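Local coordinates for protein putative O-Methyltransferase (Corynebacterium glutamicum, PDB 3DR5) that probably transfers a methyl group from S-adenosyl-L-methionine to an oxygen atom of a substrate not yet identified, at residues L72-G77 with Y130-G135; M140-L145 with L159-A164; D163-G168 with V198-L203. All coordinates share one frame; numbering follows the deposited sequence.

Contact 1 of 3, residues L72-G77 with Y130-G135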
loop_
_atom_site.group_PDB
_atom_site.type_symbol
_atom_site.label_atom_id
_atom_site.label_comp_id
_atom_site.label_asym_id
_atom_site.label_seq_id
_atom_site.Cartn_x
_atom_site.Cartn_y
_atom_site.Cartn_z
ATOM N N LEU A 72 -10.134 -4.875 12.499
ATOM C CA LEU A 72 -9.032 -5.413 13.280
ATOM C C LEU A 72 -7.699 -5.126 12.587
ATOM O O LEU A 72 -6.694 -4.850 13.245
ATOM C CB LEU A 72 -9.215 -6.925 13.500
ATOM C CG LEU A 72 -10.282 -7.302 14.548
ATOM C CD1 LEU A 72 -10.491 -8.817 14.554
ATOM C CD2 LEU A 72 -9.841 -6.834 15.939
ATOM N N TYR A 73 -7.686 -5.200 11.260
ATOM C CA TYR A 73 -6.463 -4.930 10.500
ATOM C C TYR A 73 -6.112 -3.452 10.598
ATOM O O TYR A 73 -4.957 -3.086 10.737
ATOM C CB TYR A 73 -6.660 -5.299 9.036
ATOM C CG TYR A 73 -6.588 -6.772 8.771
ATOM C CD1 TYR A 73 -5.377 -7.461 8.897
ATOM C CD2 TYR A 73 -7.716 -7.476 8.352
ATOM C CE1 TYR A 73 -5.293 -8.815 8.604
ATOM C CE2 TYR A 73 -7.646 -8.833 8.055
ATOM C CZ TYR A 73 -6.437 -9.492 8.179
ATOM O OH TYR A 73 -6.360 -10.819 7.844
ATOM N N ILE A 74 -7.134 -2.612 10.525
ATOM C CA ILE A 74 -6.963 -1.173 10.608
ATOM C C ILE A 74 -6.523 -0.753 12.011
ATOM O O ILE A 74 -5.598 0.043 12.158
ATOM C CB ILE A 74 -8.282 -0.448 10.201
ATOM C CG1 ILE A 74 -8.515 -0.623 8.697
ATOM C CG2 ILE A 74 -8.224 1.028 10.574
ATOM C CD1 ILE A 74 -9.752 0.095 8.168
ATOM N N LEU A 75 -7.179 -1.295 13.039
ATOM C CA LEU A 75 -6.843 -0.967 14.425
ATOM C C LEU A 75 -5.404 -1.334 14.781
ATOM O O LEU A 75 -4.787 -0.691 15.627
ATOM C CB LEU A 75 -7.838 -1.643 15.386
ATOM C CG LEU A 75 -9.223 -0.977 15.382
ATOM C CD1 LEU A 75 -10.245 -1.860 16.106
ATOM C CD2 LEU A 75 -9.120 0.400 16.043
ATOM N N ASN A 76 -4.869 -2.359 14.128
ATOM C CA ASN A 76 -3.486 -2.772 14.366
ATOM C C ASN A 76 -2.507 -1.632 14.075
ATOM O O ASN A 76 -1.536 -1.445 14.809
ATOM C CB ASN A 76 -3.129 -3.964 13.479
ATOM C CG ASN A 76 -3.483 -5.295 14.111
ATOM O OD1 ASN A 76 -3.649 -6.309 13.418
ATOM N ND2 ASN A 76 -3.586 -5.306 15.432
ATOM N N GLY A 77 -2.759 -0.869 13.009
ATOM C CA GLY A 77 -1.848 0.213 12.644
ATOM C C GLY A 77 -2.171 1.622 13.099
ATOM O O GLY A 77 -1.279 2.429 13.349
ATOM N N TYR A 130 -10.843 12.590 8.163
ATOM C CA TYR A 130 -10.432 11.202 8.140
ATOM C C TYR A 130 -9.199 10.925 7.299
ATOM O O TYR A 130 -9.039 11.466 6.208
ATOM C CB TYR A 130 -11.623 10.356 7.678
ATOM C CG TYR A 130 -12.809 10.450 8.622
ATOM C CD1 TYR A 130 -12.887 9.636 9.754
ATOM C CD2 TYR A 130 -13.796 11.423 8.441
ATOM C CE1 TYR A 130 -13.922 9.775 10.680
ATOM C CE2 TYR A 130 -14.835 11.575 9.359
ATOM C CZ TYR A 130 -14.885 10.748 10.484
ATOM O OH TYR A 130 -15.910 10.891 11.395
ATOM N N GLN A 131 -8.338 10.059 7.823
ATOM C CA GLN A 131 -7.092 9.684 7.164
ATOM C C GLN A 131 -7.209 8.409 6.326
ATOM O O GLN A 131 -6.346 8.122 5.491
ATOM C CB GLN A 131 -6.004 9.473 8.213
ATOM C CG GLN A 131 -6.200 8.169 9.004
ATOM C CD GLN A 131 -5.396 8.104 10.292
ATOM O OE1 GLN A 131 -4.328 7.496 10.343
ATOM N NE2 GLN A 131 -5.901 8.747 11.335
ATOM N N LEU A 132 -8.270 7.641 6.546
ATOM C CA LEU A 132 -8.433 6.384 5.823
ATOM C C LEU A 132 -9.888 5.938 5.774
ATOM O O LEU A 132 -10.589 5.937 6.789
ATOM C CB LEU A 132 -7.578 5.288 6.485
ATOM C CG LEU A 132 -7.700 3.832 5.998
ATOM C CD1 LEU A 132 -7.113 3.708 4.595
ATOM C CD2 LEU A 132 -6.975 2.887 6.959
ATOM N N VAL A 133 -10.342 5.565 4.585
ATOM C CA VAL A 133 -11.697 5.087 4.413
ATOM C C VAL A 133 -11.668 3.820 3.560
ATOM O O VAL A 133 -11.144 3.808 2.444
ATOM C CB VAL A 133 -12.600 6.160 3.743
ATOM C CG1 VAL A 133 -14.018 5.612 3.546
ATOM C CG2 VAL A 133 -12.633 7.419 4.608
ATOM N N PHE A 134 -12.211 2.743 4.109
ATOM C CA PHE A 134 -12.293 1.474 3.409
ATOM C C PHE A 134 -13.758 1.261 3.054
ATOM O O PHE A 134 -14.652 1.381 3.906
ATOM C CB PHE A 134 -11.830 0.304 4.288
ATOM C CG PHE A 134 -12.097 -1.042 3.675
ATOM C CD1 PHE A 134 -11.204 -1.601 2.767
ATOM C CD2 PHE A 134 -13.270 -1.732 3.980
ATOM C CE1 PHE A 134 -11.484 -2.833 2.156
ATOM C CE2 PHE A 134 -13.563 -2.959 3.377
ATOM C CZ PHE A 134 -12.664 -3.515 2.467
ATOM N N GLY A 135 -14.001 0.955 1.786
ATOM C CA GLY A 135 -15.358 0.717 1.344
ATOM C C GLY A 135 -15.561 -0.627 0.658
ATOM O O GLY A 135 -14.796 -1.014 -0.228
#
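This is a small, wholly apolar helix-on-sheet contact in the buried interior, where I74 of helix 67-77 meets L132 and F134 of strand 130-135. No hydrogen bond crosses it. I74 and L132 reach for each other tip to tip, and the methyls CD1 of I74 and CD2 of L132 come to 4.1 Å. The backbones stay well separated, with the CA atoms of I74 and L132 9.1 Å apart, so long arms have to bridge the gap. I74 does this with an extended outer torsion (chi2 -178°) that carries CD1 straight out from the helix. The same methyl lies 4.4 Å from F134 CB, while the phenyl ring itself leads away toward L45 of helix 39-51. Such packing belongs to the Rossmann-like methyltransferase fold, in which helices cover both faces of a central sheet; strand 130-135 runs parallel to strand 59-63 here, and A60 of that strand touches both I74 and L132. Along the strand the side chains alternate: L132 and F134 point to the helix, whereas V133 turns to the other face and packs on I63 and L159. A49 of helix 39-51 also touches both I74 and L132.

Contact 2 of 3, residues M140-L145 with L159-A164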
loop_
_atom_site.group_PDB
_atom_site.type_symbol
_atom_site.label_atom_id
_atom_site.label_comp_id
_atom_site.label_asym_id
_atom_site.label_seq_id
_atom_site.Cartn_x
_atom_site.Cartn_y
_atom_site.Cartn_z
HETATM N N MSE A 140 -22.413 -0.508 -8.206
HETATM C CA MSE A 140 -23.332 0.578 -8.537
HETATM C C MSE A 140 -23.257 1.714 -7.518
HETATM O O MSE A 140 -23.735 2.820 -7.769
HETATM C CB MSE A 140 -24.771 0.043 -8.680
HETATM C CG MSE A 140 -24.993 -0.759 -9.984
HETATM SE SE MSE A 140 -26.153 0.095 -11.312
HETATM C CE MSE A 140 -25.887 1.959 -10.844
ATOM N N ASP A 141 -22.642 1.446 -6.370
ATOM C CA ASP A 141 -22.493 2.460 -5.331
ATOM C C ASP A 141 -21.108 3.118 -5.309
ATOM O O ASP A 141 -20.899 4.097 -4.590
ATOM C CB ASP A 141 -22.757 1.851 -3.955
ATOM C CG ASP A 141 -24.225 1.595 -3.697
ATOM O OD1 ASP A 141 -25.033 2.455 -4.085
ATOM O OD2 ASP A 141 -24.571 0.555 -3.091
ATOM N N LEU A 142 -20.172 2.602 -6.106
ATOM C CA LEU A 142 -18.802 3.114 -6.094
ATOM C C LEU A 142 -18.594 4.593 -6.301
ATOM O O LEU A 142 -17.903 5.244 -5.508
ATOM C CB LEU A 142 -17.924 2.318 -7.066
ATOM C CG LEU A 142 -17.597 0.868 -6.677
ATOM C CD1 LEU A 142 -16.933 0.161 -7.849
ATOM C CD2 LEU A 142 -16.682 0.849 -5.457
ATOM N N LYS A 143 -19.207 5.116 -7.351
ATOM C CA LYS A 143 -19.113 6.523 -7.676
ATOM C C LYS A 143 -19.663 7.368 -6.530
ATOM O O LYS A 143 -19.041 8.343 -6.097
ATOM C CB LYS A 143 -19.923 6.814 -8.941
ATOM C CG LYS A 143 -19.227 7.726 -9.942
ATOM C CD LYS A 143 -20.146 8.820 -10.476
ATOM C CE LYS A 143 -19.897 10.146 -9.757
ATOM N NZ LYS A 143 -20.718 11.266 -10.298
ATOM N N ALA A 144 -20.837 6.991 -6.041
ATOM C CA ALA A 144 -21.478 7.726 -4.957
ATOM C C ALA A 144 -20.618 7.674 -3.700
ATOM O O ALA A 144 -20.541 8.648 -2.950
ATOM C CB ALA A 144 -22.872 7.150 -4.680
ATOM N N LEU A 145 -19.962 6.539 -3.476
ATOM C CA LEU A 145 -19.118 6.401 -2.302
ATOM C C LEU A 145 -17.907 7.342 -2.416
ATOM O O LEU A 145 -17.489 7.944 -1.424
ATOM C CB LEU A 145 -18.667 4.934 -2.120
ATOM C CG LEU A 145 -17.905 4.672 -0.812
ATOM C CD1 LEU A 145 -18.804 5.023 0.384
ATOM C CD2 LEU A 145 -17.457 3.211 -0.743
ATOM N N LEU A 159 -8.606 6.437 0.199
ATOM C CA LEU A 159 -9.895 5.787 0.055
ATOM C C LEU A 159 -9.537 4.431 -0.584
ATOM O O LEU A 159 -8.904 4.378 -1.648
ATOM C CB LEU A 159 -10.814 6.575 -0.894
ATOM C CG LEU A 159 -12.119 5.886 -1.314
ATOM C CD1 LEU A 159 -13.003 5.617 -0.095
ATOM C CD2 LEU A 159 -12.839 6.792 -2.306
ATOM N N VAL A 160 -9.923 3.341 0.072
ATOM C CA VAL A 160 -9.652 1.991 -0.421
ATOM C C VAL A 160 -10.950 1.301 -0.843
ATOM O O VAL A 160 -11.837 1.065 -0.016
ATOM C CB VAL A 160 -8.937 1.146 0.655
ATOM C CG1 VAL A 160 -8.606 -0.225 0.099
ATOM C CG2 VAL A 160 -7.657 1.855 1.094
ATOM N N LEU A 161 -11.055 0.980 -2.134
ATOM C CA LEU A 161 -12.256 0.347 -2.688
ATOM C C LEU A 161 -12.031 -1.109 -3.079
ATOM O O LEU A 161 -11.394 -1.407 -4.090
ATOM C CB LEU A 161 -12.747 1.144 -3.903
ATOM C CG LEU A 161 -12.957 2.647 -3.638
ATOM C CD1 LEU A 161 -13.232 3.385 -4.953
ATOM C CD2 LEU A 161 -14.103 2.844 -2.654
ATOM N N ALA A 162 -12.569 -2.015 -2.270
ATOM C CA ALA A 162 -12.435 -3.451 -2.513
ATOM C C ALA A 162 -13.179 -3.949 -3.751
ATOM O O ALA A 162 -14.256 -3.445 -4.081
ATOM C CB ALA A 162 -12.913 -4.226 -1.293
ATOM N N ASP A 163 -12.588 -4.944 -4.419
ATOM C CA ASP A 163 -13.162 -5.587 -5.605
ATOM C C ASP A 163 -13.734 -4.636 -6.654
ATOM O O ASP A 163 -14.627 -5.012 -7.407
ATOM C CB ASP A 163 -14.268 -6.552 -5.185
ATOM C CG ASP A 163 -13.836 -7.493 -4.081
ATOM O OD1 ASP A 163 -12.680 -7.956 -4.123
ATOM O OD2 ASP A 163 -14.651 -7.784 -3.175
ATOM N N ALA A 164 -13.212 -3.417 -6.716
ATOM C CA ALA A 164 -13.709 -2.407 -7.642
ATOM C C ALA A 164 -13.401 -2.602 -9.119
ATOM O O ALA A 164 -13.959 -1.899 -9.971
ATOM C CB ALA A 164 -13.212 -1.044 -7.204
#
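L145, whose side chain meets L161 across the contact, gives its amide N to D141 O at 2.8 Å, a backbone bond near the start of helix 142-152. L142 and L145 both point toward strand 157-161 and the turn that follows it. L142 divides its two methyls between two partners. CD1 comes to 4.0 Å from A164 CB and lies almost as close to A164 CA, while CD2 is 4.2 Å from L161 CB. The side chains of L145 and L161 run antiparallel alongside one another, their CD2 methyls meeting at 3.9 Å. L145 holds CG anti to its own backbone nitrogen (chi1 -173°), but L161 has CG beside the nitrogen (chi1 -53°).

A type II beta turn from L161 to A164 follows the strand and sets A164 CB against L142. Helix 178-190 adds to the same cluster, with A186 against L142 and I190 against L161. This is the beta-alpha-beta crossover of the Rossmann-like sheet: strand 130-135, helix 142-152, then the parallel neighbour 157-161. Only aliphatic carbons meet across the two segments and no hydrogen bond passes between them, so apolar packing, with its close fit and exclusion of water, is what joins helix to strand here.

Contact 3 of 3, residues D163-G168 with V198-L203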
loop_
_atom_site.group_PDB
_atom_site.type_symbol
_atom_site.label_atom_id
_atom_site.label_comp_id
_atom_site.label_asym_id
_atom_site.label_seq_id
_atom_site.Cartn_x
_atom_site.Cartn_y
_atom_site.Cartn_z
ATOM N N ASP A 163 -12.588 -4.944 -4.419
ATOM C CA ASP A 163 -13.162 -5.587 -5.605
ATOM C C ASP A 163 -13.734 -4.636 -6.654
ATOM O O ASP A 163 -14.627 -5.012 -7.407
ATOM C CB ASP A 163 -14.268 -6.552 -5.185
ATOM C CG ASP A 163 -13.836 -7.493 -4.081
ATOM O OD1 ASP A 163 -12.680 -7.956 -4.123
ATOM O OD2 ASP A 163 -14.651 -7.784 -3.175
ATOM N N ALA A 164 -13.212 -3.417 -6.716
ATOM C CA ALA A 164 -13.709 -2.407 -7.642
ATOM C C ALA A 164 -13.401 -2.602 -9.119
ATOM O O ALA A 164 -13.959 -1.899 -9.971
ATOM C CB ALA A 164 -13.212 -1.044 -7.204
ATOM N N LEU A 165 -12.526 -3.553 -9.419
ATOM C CA LEU A 165 -12.115 -3.805 -10.790
ATOM C C LEU A 165 -12.733 -5.063 -11.382
ATOM O O LEU A 165 -12.535 -5.370 -12.558
ATOM C CB LEU A 165 -10.590 -3.904 -10.850
ATOM C CG LEU A 165 -9.782 -2.660 -10.467
ATOM C CD1 LEU A 165 -8.333 -3.035 -10.187
ATOM C CD2 LEU A 165 -9.858 -1.640 -11.592
ATOM N N LEU A 166 -13.485 -5.779 -10.556
ATOM C CA LEU A 166 -14.137 -7.015 -10.966
ATOM C C LEU A 166 -13.221 -7.953 -11.745
ATOM O O LEU A 166 -13.541 -8.379 -12.858
ATOM C CB LEU A 166 -15.411 -6.706 -11.769
ATOM C CG LEU A 166 -16.522 -6.010 -10.963
ATOM C CD1 LEU A 166 -17.743 -5.761 -11.838
ATOM C CD2 LEU A 166 -16.895 -6.880 -9.775
ATOM N N ASP A 167 -12.068 -8.254 -11.150
ATOM C CA ASP A 167 -11.104 -9.172 -11.741
ATOM C C ASP A 167 -10.616 -8.785 -13.135
ATOM O O ASP A 167 -10.089 -9.626 -13.871
ATOM C CB ASP A 167 -11.716 -10.573 -11.782
ATOM C CG ASP A 167 -11.806 -11.214 -10.406
ATOM O OD1 ASP A 167 -10.765 -11.280 -9.724
ATOM O OD2 ASP A 167 -12.905 -11.663 -10.012
ATOM N N GLY A 168 -10.790 -7.514 -13.486
ATOM C CA GLY A 168 -10.383 -7.041 -14.792
ATOM C C GLY A 168 -11.530 -7.165 -15.782
ATOM O O GLY A 168 -11.448 -6.689 -16.914
ATOM N N VAL A 198 -4.014 7.623 -7.800
ATOM C CA VAL A 198 -4.781 6.401 -8.012
ATOM C C VAL A 198 -3.846 5.210 -8.153
ATOM O O VAL A 198 -2.946 5.215 -8.990
ATOM C CB VAL A 198 -5.663 6.503 -9.284
ATOM C CG1 VAL A 198 -6.422 5.200 -9.507
ATOM C CG2 VAL A 198 -6.635 7.682 -9.147
ATOM N N ALA A 199 -4.042 4.204 -7.306
ATOM C CA ALA A 199 -3.246 2.988 -7.376
ATOM C C ALA A 199 -4.264 1.854 -7.496
ATOM O O ALA A 199 -5.207 1.778 -6.709
ATOM C CB ALA A 199 -2.390 2.807 -6.109
ATOM N N ARG A 200 -4.094 0.993 -8.493
ATOM C CA ARG A 200 -4.996 -0.124 -8.696
ATOM C C ARG A 200 -4.124 -1.372 -8.619
ATOM O O ARG A 200 -3.230 -1.590 -9.435
ATOM C CB ARG A 200 -5.733 0.060 -10.036
ATOM C CG ARG A 200 -6.795 1.176 -9.922
ATOM C CD ARG A 200 -7.419 1.500 -11.269
ATOM N NE ARG A 200 -6.425 2.023 -12.200
ATOM C CZ ARG A 200 -6.542 1.961 -13.519
ATOM N NH1 ARG A 200 -7.618 1.398 -14.059
ATOM N NH2 ARG A 200 -5.568 2.427 -14.288
ATOM N N LEU A 201 -4.421 -2.197 -7.624
ATOM C CA LEU A 201 -3.620 -3.355 -7.305
ATOM C C LEU A 201 -4.259 -4.734 -7.450
ATOM O O LEU A 201 -5.466 -4.868 -7.362
ATOM C CB LEU A 201 -3.099 -3.142 -5.878
ATOM C CG LEU A 201 -2.615 -1.694 -5.598
ATOM C CD1 LEU A 201 -2.385 -1.479 -4.088
ATOM C CD2 LEU A 201 -1.336 -1.407 -6.390
ATOM N N PRO A 202 -3.428 -5.773 -7.654
ATOM C CA PRO A 202 -3.881 -7.159 -7.817
ATOM C C PRO A 202 -4.279 -7.872 -6.520
ATOM O O PRO A 202 -3.796 -8.961 -6.240
ATOM C CB PRO A 202 -2.688 -7.828 -8.493
ATOM C CG PRO A 202 -1.525 -7.155 -7.831
ATOM C CD PRO A 202 -1.960 -5.675 -7.803
ATOM N N LEU A 203 -5.152 -7.254 -5.733
ATOM C CA LEU A 203 -5.614 -7.846 -4.478
ATOM C C LEU A 203 -7.127 -8.055 -4.558
ATOM O O LEU A 203 -7.847 -7.202 -5.070
ATOM C CB LEU A 203 -5.258 -6.927 -3.299
ATOM C CG LEU A 203 -3.786 -6.882 -2.890
ATOM C CD1 LEU A 203 -3.532 -5.595 -2.107
ATOM C CD2 LEU A 203 -3.440 -8.126 -2.066
HETATM O O HOH W 1 -10.204 -5.636 -3.616
#
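The apolar part of this contact is one side chain laid across another: L165, in the loop after strand 157-161, against the aliphatic part of R200 on strand 196-201. The two lie roughly perpendicular, and each leucine methyl has its own carbon to rest on. L165 CD1 lies 4.0 Å from R200 CB, and L165 CD2 lies 4.0 Å from R200 CD. A chi2 of 173° keeps the arginine chain extended through CD, which puts that carbon beside the leucine methyl; the bend at chi3 (-63°) then turns NE and the guanidinium aside.

The charged interactions concern that buried guanidinium. NH1 makes a salt bridge to D187 of helix 178-190, whose carboxylate probably stabilises the charge on R200.

Hydrogen bonds tie the strand to the second subunit: R200 NH2 has a weak one to T16 of that subunit, and the backbone N of R200 donates to OE1 of its Q43. L8 of the same subunit packs on L165.

A water links the far ends of the two segments. It accepts from D163 N at 2.6 Å and donates to L203 O at 3.2 Å. D163 OD1 takes a hydrogen bond from the amide of A205, tying this loop again to the chain beyond L203.

Backbone turns shape both sides. A type I turn runs from D163 to L166, and G168 N closes on L165 O at 2.9 Å. On the other side, an inverse gamma turn is centred on P202.

Strand 196-201 is the outermost strand on its side of the sheet within the chain, and its edge faces the other subunit of the dimer. The last strand, 207-212, is inserted antiparallel between 157-161 and 196-201, giving the strand order 3-2-1-4-5-7-6 of the class I methyltransferase sheet.

How the contacts relate
All three contacts reach one sheet. Contacts 1 and 2, centres 16 Å apart, meet through neighbouring parallel strands: V133 O and V160 N stand 2.7 Å apart and G135 N and V160 O 2.8 Å, both probable hydrogen bonds. Contact 2 passes directly into contact 3, their centres about 11 Å apart, because D163 and A164 belong to both. Contacts 1 and 3 do not touch, with centres 18 Å apart and nearest atoms about 6 Å, though each touches the second subunit. In class I methyltransferases the cofactor sits at the C-terminal ends of the parallel strands, so G135 and the turn at 161-164 probably lie toward that site.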